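Local coordinates for protein glycosyl hydrolase, family 8 (Clostridium perfringens, PDB 3REN) that is an alpha-amylase built on an (alpha/alpha)6 barrel and probably hydrolyses alpha-linked glucans such as starch, at residues L124-R129 with F133-Y138; E257-D262 with N303-K308; K195-I200 with L239-A244. One frame throughout, in Å; residues are numbered along the deposited sequence. Where two conformers were deposited one is given.

Contact 1: L124-R129 with F133-Y138; sequences LLANNR and FYYKFY
Ala126 sets its methyl group against one face of the Tyr135 ring in an antiparallel helical hairpin of the (alpha/alpha)6 barrel, where helix 113-130 turns within a few residues into helix 133-150. The two short segments run at 157° to each other with their axes 7.6 Å apart, close enough for a methyl group and a flat ring to fill the space between the backbones. On this tight side the contact is a CH-pi interaction: Ala126 CB stands 4.0 Å from the centroid of the Tyr135 ring, over its face, and approaches Tyr135 CD2 to 3.6 Å. The ring is brought there by a first torsion of -60°, which sets Tyr135 CG beside its own backbone N. Phe81 of helix 78-89 meets the same ring edge-to-face, and Lys78 NZ is hydrogen-bonded to OH of the buried Tyr135, so both the ring and its polar end are held from a third helix.

The side formed by Asn127 and Lys136 is looser and partly open to solvent. Here Asn127 leans against the aliphatic part of Lys136, with Asn127 CB 3.9 Å from Lys136 CB. The lysine runs on, fully extended, and carries its ammonium group away from helix 113-130. On the inner side of the lysine, buried Leu124, which also packs on Leu181 and Leu182 of helix 176-185, brings its CD2 to within 4.0 Å of Lys136 CG.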
loop_
_atom_site.group_PDB
_atom_site.type_symbol
_atom_site.label_atom_id
_atom_site.label_comp_id
_atom_site.label_asym_id
_atom_site.label_seq_id
_atom_site.Cartn_x
_atom_site.Cartn_y
_atom_site.Cartn_z
ATOM N N LEU A 124 -10.078 -0.222 -12.023
ATOM C CA LEU A 124 -10.412 0.974 -12.798
ATOM C C LEU A 124 -9.243 1.400 -13.690
ATOM O O LEU A 124 -9.446 1.746 -14.851
ATOM C CB LEU A 124 -10.899 2.109 -11.904
ATOM C CG LEU A 124 -12.196 1.789 -11.145
ATOM C CD1 LEU A 124 -12.611 2.936 -10.179
ATOM C CD2 LEU A 124 -13.326 1.453 -12.138
ATOM N N LEU A 125 -8.019 1.370 -13.167
ATOM C CA LEU A 125 -6.848 1.568 -14.032
ATOM C C LEU A 125 -6.800 0.555 -15.191
ATOM O O LEU A 125 -6.469 0.909 -16.313
ATOM C CB LEU A 125 -5.529 1.505 -13.204
ATOM C CG LEU A 125 -5.383 2.607 -12.134
ATOM C CD1 LEU A 125 -4.109 2.454 -11.343
ATOM C CD2 LEU A 125 -5.538 4.070 -12.716
ATOM N N ALA A 126 -7.123 -0.694 -14.913
ATOM C CA ALA A 126 -7.062 -1.738 -15.926
ATOM C C ALA A 126 -8.083 -1.470 -17.039
ATOM O O ALA A 126 -7.785 -1.619 -18.239
ATOM C CB ALA A 126 -7.290 -3.109 -15.297
ATOM N N ASN A 127 -9.278 -1.042 -16.633
ATOM C CA ASN A 127 -10.311 -0.674 -17.604
ATOM C C ASN A 127 -9.830 0.473 -18.495
ATOM O O ASN A 127 -10.030 0.427 -19.693
ATOM C CB ASN A 127 -11.608 -0.265 -16.912
ATOM C CG ASN A 127 -12.590 0.399 -17.870
ATOM O OD1 ASN A 127 -13.085 -0.391 -18.815
ATOM N ND2 ASN A 127 -12.904 1.610 -17.757
ATOM N N ASN A 128 -9.210 1.492 -17.901
ATOM C CA ASN A 128 -8.714 2.648 -18.680
ATOM C C ASN A 128 -7.608 2.273 -19.663
ATOM O O ASN A 128 -7.605 2.704 -20.831
ATOM C CB ASN A 128 -8.246 3.766 -17.764
ATOM C CG ASN A 128 -9.391 4.361 -16.957
ATOM O OD1 ASN A 128 -10.563 4.087 -17.236
ATOM N ND2 ASN A 128 -9.063 5.148 -15.937
ATOM N N ARG A 129 -6.701 1.431 -19.188
ATOM C CA ARG A 129 -5.562 0.976 -19.952
ATOM C C ARG A 129 -5.914 0.007 -21.092
ATOM O O ARG A 129 -5.473 0.198 -22.224
ATOM C CB ARG A 129 -4.563 0.362 -18.963
ATOM C CG ARG A 129 -3.684 -0.735 -19.451
ATOM C CD ARG A 129 -2.366 -0.273 -19.914
ATOM N NE ARG A 129 -1.424 0.119 -18.850
ATOM C CZ ARG A 129 -0.359 0.862 -19.142
ATOM N NH1 ARG A 129 -0.178 1.226 -20.409
ATOM N NH2 ARG A 129 0.515 1.243 -18.227
ATOM N N PHE A 133 -14.460 -3.342 -20.126
ATOM C CA PHE A 133 -15.531 -2.993 -19.211
ATOM C C PHE A 133 -15.637 -3.975 -18.030
ATOM O O PHE A 133 -16.141 -3.589 -16.977
ATOM C CB PHE A 133 -16.872 -3.019 -19.936
ATOM C CG PHE A 133 -17.359 -4.411 -20.199
ATOM C CD1 PHE A 133 -18.178 -5.064 -19.272
ATOM C CD2 PHE A 133 -16.949 -5.102 -21.340
ATOM C CE1 PHE A 133 -18.586 -6.384 -19.490
ATOM C CE2 PHE A 133 -17.354 -6.434 -21.578
ATOM C CZ PHE A 133 -18.176 -7.068 -20.651
ATOM N N TYR A 134 -15.236 -5.244 -18.231
ATOM C CA TYR A 134 -15.401 -6.285 -17.218
ATOM C C TYR A 134 -14.735 -5.882 -15.878
ATOM O O TYR A 134 -15.369 -5.975 -14.820
ATOM C CB TYR A 134 -14.865 -7.654 -17.685
ATOM C CG TYR A 134 -15.195 -8.722 -16.688
ATOM C CD1 TYR A 134 -16.398 -9.435 -16.769
ATOM C CD2 TYR A 134 -14.346 -8.971 -15.602
ATOM C CE1 TYR A 134 -16.719 -10.392 -15.815
ATOM C CE2 TYR A 134 -14.668 -9.901 -14.635
ATOM C CZ TYR A 134 -15.837 -10.612 -14.740
ATOM O OH TYR A 134 -16.133 -11.550 -13.780
ATOM N N TYR A 135 -13.471 -5.437 -15.958
ATOM C CA TYR A 135 -12.759 -4.879 -14.815
ATOM C C TYR A 135 -13.554 -3.779 -14.092
ATOM O O TYR A 135 -13.637 -3.773 -12.855
ATOM C CB TYR A 135 -11.420 -4.298 -15.273
ATOM C CG TYR A 135 -10.469 -5.291 -15.924
ATOM C CD1 TYR A 135 -10.225 -6.524 -15.342
ATOM C CD2 TYR A 135 -9.786 -4.971 -17.114
ATOM C CE1 TYR A 135 -9.355 -7.426 -15.919
ATOM C CE2 TYR A 135 -8.883 -5.884 -17.708
ATOM C CZ TYR A 135 -8.681 -7.103 -17.107
ATOM O OH TYR A 135 -7.807 -8.041 -17.655
ATOM N N LYS A 136 -14.131 -2.858 -14.869
ATOM C CA LYS A 136 -14.866 -1.712 -14.335
ATOM C C LYS A 136 -16.152 -2.176 -13.618
ATOM O O LYS A 136 -16.450 -1.713 -12.520
ATOM C CB LYS A 136 -15.202 -0.721 -15.472
ATOM C CG LYS A 136 -15.915 0.555 -15.077
ATOM C CD LYS A 136 -16.280 1.370 -16.323
ATOM C CE LYS A 136 -17.290 2.450 -15.998
ATOM N NZ LYS A 136 -17.664 3.252 -17.210
ATOM N N PHE A 137 -16.892 -3.090 -14.238
ATOM C CA PHE A 137 -18.129 -3.594 -13.657
ATOM C C PHE A 137 -17.854 -4.345 -12.375
ATOM O O PHE A 137 -18.605 -4.233 -11.410
ATOM C CB PHE A 137 -18.863 -4.549 -14.634
ATOM C CG PHE A 137 -19.645 -3.842 -15.698
ATOM C CD1 PHE A 137 -19.341 -2.536 -16.048
ATOM C CD2 PHE A 137 -20.693 -4.488 -16.363
ATOM C CE1 PHE A 137 -20.084 -1.868 -17.034
ATOM C CE2 PHE A 137 -21.410 -3.830 -17.370
ATOM C CZ PHE A 137 -21.103 -2.517 -17.687
ATOM N N TYR A 138 -16.779 -5.118 -12.378
ATOM C CA TYR A 138 -16.407 -5.862 -11.193
ATOM C C TYR A 138 -16.005 -4.871 -10.077
ATOM O O TYR A 138 -16.445 -5.027 -8.940
ATOM C CB TYR A 138 -15.305 -6.865 -11.520
ATOM C CG TYR A 138 -15.253 -8.011 -10.522
ATOM C CD1 TYR A 138 -15.840 -9.252 -10.825
ATOM C CD2 TYR A 138 -14.589 -7.870 -9.284
ATOM C CE1 TYR A 138 -15.784 -10.309 -9.941
ATOM C CE2 TYR A 138 -14.534 -8.948 -8.380
ATOM C CZ TYR A 138 -15.138 -10.143 -8.717
ATOM O OH TYR A 138 -15.126 -11.199 -7.831
#

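Contact 2: E257-D262 with N303-K308; sequences EKFKKD and NKAIDK
With chi1 at -160°, Phe259 swings CG anti to its backbone N and reaches out from helix 249-262, while Lys304 uses a similar first torsion (-152°) to come back the other way from helix 299-312. Running antiparallel, the two side chains overlap along their lengths, and this overlap joins two helices of the (alpha/alpha)6 barrel whose short segments cross at 56° with axes 11.8 Å apart. At that separation the backbones stay well apart, and long side chains have to span the gap.

The buried phenyl ring does most of this work. Lys304 CG sits over one face in a CH-pi contact, 3.9 Å from the centroid of the Phe259 ring and displaced toward the rim. Lys308 approaches differently: its CG lies at the ring edge, near the plane, 4.1 Å from Phe259 CZ. The end of the ring also meets backbone, for Phe259 CZ is 3.6 Å from Lys304 O. Ala305, whose CB lies 4.2 Å from Phe259 CE2, packs in turn on Val289 and Ala290 of helix 283-296, and Leu265 touches Phe259 from a loop.

Past the ring, the Lys304 chain bends at its last two torsions and turns its ammonium group toward the C-terminal part of helix 249-262. One water completes the link, accepting from Lys304 NZ at 2.7 Å and donating to Lys260 O at 2.8 Å.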
loop_
_atom_site.group_PDB
_atom_site.type_symbol
_atom_site.label_atom_id
_atom_site.label_comp_id
_atom_site.label_asym_id
_atom_site.label_seq_id
_atom_site.Cartn_x
_atom_site.Cartn_y
_atom_site.Cartn_z
ATOM N N GLU A 257 13.637 17.666 4.052
ATOM C CA GLU A 257 14.563 18.224 5.051
ATOM C C GLU A 257 15.040 17.159 6.065
ATOM O O GLU A 257 16.257 17.049 6.387
ATOM C CB GLU A 257 13.899 19.408 5.772
ATOM N N LYS A 258 14.108 16.346 6.562
ATOM C CA LYS A 258 14.451 15.290 7.517
ATOM C C LYS A 258 15.389 14.267 6.912
ATOM O O LYS A 258 16.377 13.875 7.564
ATOM C CB LYS A 258 13.195 14.570 8.022
ATOM C CG LYS A 258 13.437 13.435 9.036
ATOM C CD LYS A 258 14.167 13.941 10.329
ATOM C CE LYS A 258 13.235 14.874 11.141
ATOM N NZ LYS A 258 13.808 15.273 12.479
ATOM N N PHE A 259 15.095 13.819 5.697
ATOM C CA PHE A 259 15.879 12.809 4.974
ATOM C C PHE A 259 17.278 13.392 4.730
ATOM O O PHE A 259 18.245 12.774 4.884
ATOM C CB PHE A 259 15.229 12.481 3.631
ATOM C CG PHE A 259 15.626 11.145 2.994
ATOM C CD1 PHE A 259 16.649 10.368 3.464
ATOM C CD2 PHE A 259 14.928 10.674 1.890
ATOM C CE1 PHE A 259 16.963 9.210 2.870
ATOM C CE2 PHE A 259 15.249 9.518 1.313
ATOM C CZ PHE A 259 16.262 8.780 1.789
ATOM N N LYS A 260 17.309 14.640 4.348
ATOM C CA LYS A 260 18.572 15.287 4.130
ATOM C C LYS A 260 19.397 15.423 5.406
ATOM O O LYS A 260 20.501 15.032 5.429
ATOM C CB LYS A 260 18.351 16.616 3.452
ATOM C CG LYS A 260 19.491 17.566 3.421
ATOM N NZ LYS A 260 17.341 19.753 5.664
ATOM N N LYS A 261 18.790 15.909 6.466
ATOM C CA LYS A 261 19.470 16.046 7.737
ATOM C C LYS A 261 19.891 14.759 8.467
ATOM O O LYS A 261 21.007 14.637 8.778
ATOM C CB LYS A 261 18.676 16.930 8.663
ATOM C CG LYS A 261 19.441 17.457 9.824
ATOM N N ASP A 262 19.005 13.787 8.636
ATOM C CA ASP A 262 19.368 12.506 9.266
ATOM C C ASP A 262 20.135 11.562 8.322
ATOM O O ASP A 262 20.969 10.765 8.758
ATOM C CB ASP A 262 18.118 11.802 9.835
ATOM C CG ASP A 262 17.571 12.480 11.099
ATOM O OD1 ASP A 262 18.175 13.492 11.534
ATOM O OD2 ASP A 262 16.544 12.008 11.669
ATOM N N ASN A 303 16.122 9.607 -6.139
ATOM C CA ASN A 303 17.372 8.829 -6.142
ATOM C C ASN A 303 17.843 8.467 -4.741
ATOM O O ASN A 303 18.377 7.379 -4.521
ATOM C CB ASN A 303 18.466 9.590 -6.909
ATOM C CG ASN A 303 18.239 9.533 -8.413
ATOM O OD1 ASN A 303 17.691 8.555 -8.938
ATOM N ND2 ASN A 303 18.693 10.552 -9.111
ATOM N N LYS A 304 17.638 9.391 -3.802
ATOM C CA LYS A 304 17.996 9.169 -2.401
ATOM C C LYS A 304 17.202 8.000 -1.819
ATOM O O LYS A 304 17.758 7.160 -1.111
ATOM C CB LYS A 304 17.691 10.425 -1.595
ATOM C CG LYS A 304 18.571 10.606 -0.361
ATOM C CD LYS A 304 18.477 12.036 0.198
ATOM C CE LYS A 304 19.876 12.592 0.643
ATOM N NZ LYS A 304 20.477 11.912 1.819
ATOM N N ALA A 305 15.886 7.989 -2.092
ATOM C CA ALA A 305 15.018 6.916 -1.655
ATOM C C ALA A 305 15.374 5.607 -2.383
ATOM O O ALA A 305 15.461 4.562 -1.743
ATOM C CB ALA A 305 13.544 7.294 -1.864
ATOM N N ILE A 306 15.598 5.659 -3.706
ATOM C CA ILE A 306 15.981 4.455 -4.459
ATOM C C ILE A 306 17.342 3.869 -3.993
ATOM O O ILE A 306 17.524 2.656 -3.921
ATOM C CB ILE A 306 16.042 4.741 -5.981
ATOM C CG1 ILE A 306 14.646 5.111 -6.549
ATOM C CG2 ILE A 306 16.636 3.555 -6.736
ATOM C CD1 ILE A 306 13.566 3.986 -6.514
ATOM N N ASP A 307 18.305 4.739 -3.699
ATOM C CA ASP A 307 19.590 4.292 -3.211
ATOM C C ASP A 307 19.432 3.479 -1.947
ATOM O O ASP A 307 20.112 2.476 -1.794
ATOM C CB ASP A 307 20.556 5.466 -2.996
ATOM C CG ASP A 307 21.149 5.984 -4.313
ATOM O OD1 ASP A 307 20.956 5.351 -5.385
ATOM O OD2 ASP A 307 21.788 7.055 -4.289
ATOM N N LYS A 308 18.531 3.879 -1.052
ATOM C CA LYS A 308 18.281 3.064 0.152
ATOM C C LYS A 308 17.728 1.691 -0.176
ATOM O O LYS A 308 18.108 0.708 0.463
ATOM C CB LYS A 308 17.339 3.744 1.152
ATOM C CG LYS A 308 17.886 5.001 1.730
ATOM C CD LYS A 308 19.038 4.700 2.651
ATOM C CE LYS A 308 19.394 5.941 3.487
ATOM N NZ LYS A 308 20.496 5.564 4.418
HETATM O O HOH W 1 21.837 13.213 3.741
#

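Contact 3: K195-I200 with L239-A244; sequences KSNSII and LNRIEA. With EDO (1,2-ethanediol), chain K.
Arg241 NH1 is gripped by an amide oxygen and a carboxylate: it donates to Asn197 OD1 at 2.8 Å, and it forms a salt bridge with Glu201, the residue after segment 195-200. The bond to the amide is moderately bent, 149° at the hydrogen, and the oxygen lies almost in the guanidinium plane. The amide and guanidinium planes differ by only 23°, although the asparagine comes in roughly perpendicular to the run of the arginine chain. The rest of the head is fixed too, NE by a salt bridge to Glu248 and NH2 by the carbonyl oxygen of Asn247, which should hold the group against rotation and balance its buried charge.

Through this arginine, helix 188-201 is tied to the C-terminal end of helix 231-243 within the (alpha/alpha)6 barrel, and Leu176 of helix 176-185 touches both Asn197 and Arg241. Bends at chi2 and chi3 fold the arginine chain so that its methylenes meet Ile200; in the conformer given, Ile200 CG2 lies 3.7 Å from Arg241 CD. Away from this junction, Ser198 and Lys195 lie beside a 1,2-ethanediol molecule, probably from the crystallisation liquor, and Lys195 NZ is hydrogen-bonded to Gln221 OE1.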
loop_
_atom_site.group_PDB
_atom_site.type_symbol
_atom_site.label_atom_id
_atom_site.label_comp_id
_atom_site.label_asym_id
_atom_site.label_seq_id
_atom_site.Cartn_x
_atom_site.Cartn_y
_atom_site.Cartn_z
ATOM N N LYS A 195 -15.829 14.067 2.276
ATOM C CA LYS A 195 -15.701 13.724 3.694
ATOM C C LYS A 195 -14.316 13.158 4.059
ATOM O O LYS A 195 -13.687 13.613 5.027
ATOM C CB LYS A 195 -16.822 12.798 4.149
ATOM C CG LYS A 195 -16.721 12.323 5.625
ATOM C CD LYS A 195 -16.881 13.482 6.641
ATOM C CE LYS A 195 -17.018 12.951 8.067
ATOM N NZ LYS A 195 -16.789 14.001 9.111
ATOM N N SER A 196 -13.856 12.180 3.282
ATOM C CA SER A 196 -12.503 11.619 3.387
ATOM C C SER A 196 -11.415 12.696 3.378
ATOM O O SER A 196 -10.545 12.736 4.272
ATOM C CB SER A 196 -12.266 10.632 2.231
ATOM O OG SER A 196 -13.206 9.569 2.330
ATOM N N ASN A 197 -11.481 13.585 2.395
ATOM C CA ASN A 197 -10.490 14.616 2.282
ATOM C C ASN A 197 -10.538 15.568 3.506
ATOM O O ASN A 197 -9.491 16.008 4.018
ATOM C CB ASN A 197 -10.653 15.393 0.969
ATOM C CG ASN A 197 -9.457 16.278 0.683
ATOM O OD1 ASN A 197 -8.293 15.822 0.739
ATOM N ND2 ASN A 197 -9.724 17.562 0.407
ATOM N N SER A 198 -11.753 15.825 3.988
ATOM C CA SER A 198 -11.942 16.662 5.179
ATOM C C SER A 198 -11.337 16.001 6.413
ATOM O O SER A 198 -10.710 16.668 7.212
ATOM C CB SER A 198 -13.416 17.018 5.373
ATOM O OG SER A 198 -13.659 17.462 6.696
ATOM N N ILE A 199 -11.488 14.685 6.539
ATOM C CA ILE A 199 -10.852 13.920 7.612
ATOM C C ILE A 199 -9.318 14.078 7.546
ATOM O O ILE A 199 -8.670 14.367 8.560
ATOM C CB ILE A 199 -11.281 12.424 7.579
ATOM C CG1 ILE A 199 -12.774 12.288 7.864
ATOM C CG2 ILE A 199 -10.540 11.616 8.576
ATOM C CD1 ILE A 199 -13.352 10.841 7.716
ATOM N N ILE A 200 -8.740 13.910 6.351
ATOM C CA ILE A 200 -7.303 14.078 6.157
ATOM C C ILE A 200 -6.895 15.491 6.541
ATOM O O ILE A 200 -5.993 15.704 7.369
ATOM C CB ILE A 200 -6.873 13.840 4.670
ATOM C CG1 ILE A 200 -7.223 12.429 4.204
ATOM C CG2 ILE A 200 -5.387 14.129 4.491
ATOM C CD1 ILE A 200 -6.839 11.377 5.164
ATOM N N LEU A 239 1.016 10.275 -0.284
ATOM C CA LEU A 239 0.938 9.759 -1.650
ATOM C C LEU A 239 -0.510 9.779 -2.172
ATOM O O LEU A 239 -0.727 10.202 -3.304
ATOM C CB LEU A 239 1.547 8.372 -1.770
ATOM C CG LEU A 239 1.594 7.662 -3.123
ATOM C CD1 LEU A 239 2.412 8.468 -4.140
ATOM C CD2 LEU A 239 2.271 6.342 -2.905
ATOM N N ASN A 240 -1.489 9.383 -1.344
ATOM C CA ASN A 240 -2.920 9.414 -1.763
ATOM C C ASN A 240 -3.375 10.827 -2.102
ATOM O O ASN A 240 -4.016 11.048 -3.106
ATOM C CB ASN A 240 -3.862 8.801 -0.683
ATOM C CG ASN A 240 -3.766 7.277 -0.617
ATOM O OD1 ASN A 240 -3.345 6.645 -1.578
ATOM N ND2 ASN A 240 -4.156 6.682 0.516
ATOM N N ARG A 241 -3.038 11.782 -1.255
ATOM C CA ARG A 241 -3.389 13.186 -1.472
ATOM C C ARG A 241 -2.859 13.724 -2.800
ATOM O O ARG A 241 -3.578 14.371 -3.546
ATOM C CB ARG A 241 -2.819 14.017 -0.327
ATOM C CG ARG A 241 -3.648 13.947 0.982
ATOM C CD ARG A 241 -4.751 15.007 0.970
ATOM N NE ARG A 241 -4.173 16.327 1.212
ATOM C CZ ARG A 241 -4.848 17.476 1.273
ATOM N NH1 ARG A 241 -6.164 17.537 1.062
ATOM N NH2 ARG A 241 -4.174 18.587 1.494
ATOM N N ILE A 242 -1.578 13.508 -3.072
ATOM C CA ILE A 242 -1.001 14.126 -4.266
ATOM C C ILE A 242 -1.498 13.475 -5.547
ATOM O O ILE A 242 -1.721 14.181 -6.512
ATOM C CB ILE A 242 0.557 14.229 -4.236
ATOM C CG1 ILE A 242 1.210 12.862 -4.336
ATOM C CG2 ILE A 242 0.998 15.009 -2.998
ATOM C CD1 ILE A 242 2.719 12.848 -4.004
ATOM N N GLU A 243 -1.689 12.141 -5.547
ATOM C CA GLU A 243 -2.177 11.428 -6.738
ATOM C C GLU A 243 -3.576 11.865 -7.081
ATOM O O GLU A 243 -3.976 11.768 -8.234
ATOM C CB GLU A 243 -2.128 9.898 -6.588
ATOM C CG GLU A 243 -0.745 9.316 -6.536
ATOM C CD GLU A 243 -0.731 7.791 -6.329
ATOM O OE1 GLU A 243 0.326 7.182 -6.577
ATOM O OE2 GLU A 243 -1.756 7.187 -5.904
ATOM N N ALA A 244 -4.311 12.373 -6.095
ATOM C CA ALA A 244 -5.656 12.881 -6.306
ATOM C C ALA A 244 -5.665 14.375 -6.641
ATOM O O ALA A 244 -6.724 14.971 -6.773
ATOM C CB ALA A 244 -6.512 12.625 -5.050
HETATM C C1 EDO K . -14.130 15.375 9.814
HETATM O O1 EDO K . -14.196 15.936 8.502
HETATM C C2 EDO K . -12.870 15.843 10.529
HETATM O O2 EDO K . -13.223 17.045 11.205
#

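In the fold
The three contacts sample the helical barrel in chain order: contact 1, then contact 3, then contact 2. Contacts 1 and 2 lie on opposite sides of the chain's centre, with their own centres 36 Å apart, and contact 3 is nearer the middle, 23 Å from the centre of contact 1 and 24 Å from that of contact 2. None touches another; the nearest atoms of contacts 1 and 3 are about 8 Å apart. Helix 176-185 bridges those two, packing on Leu124 and Lys136 as well as on Asn197 and Arg241. Helix 283-296 similarly joins contacts 2 and 3, meeting Ala305 on one hand and Leu239 and Ile242 on the other.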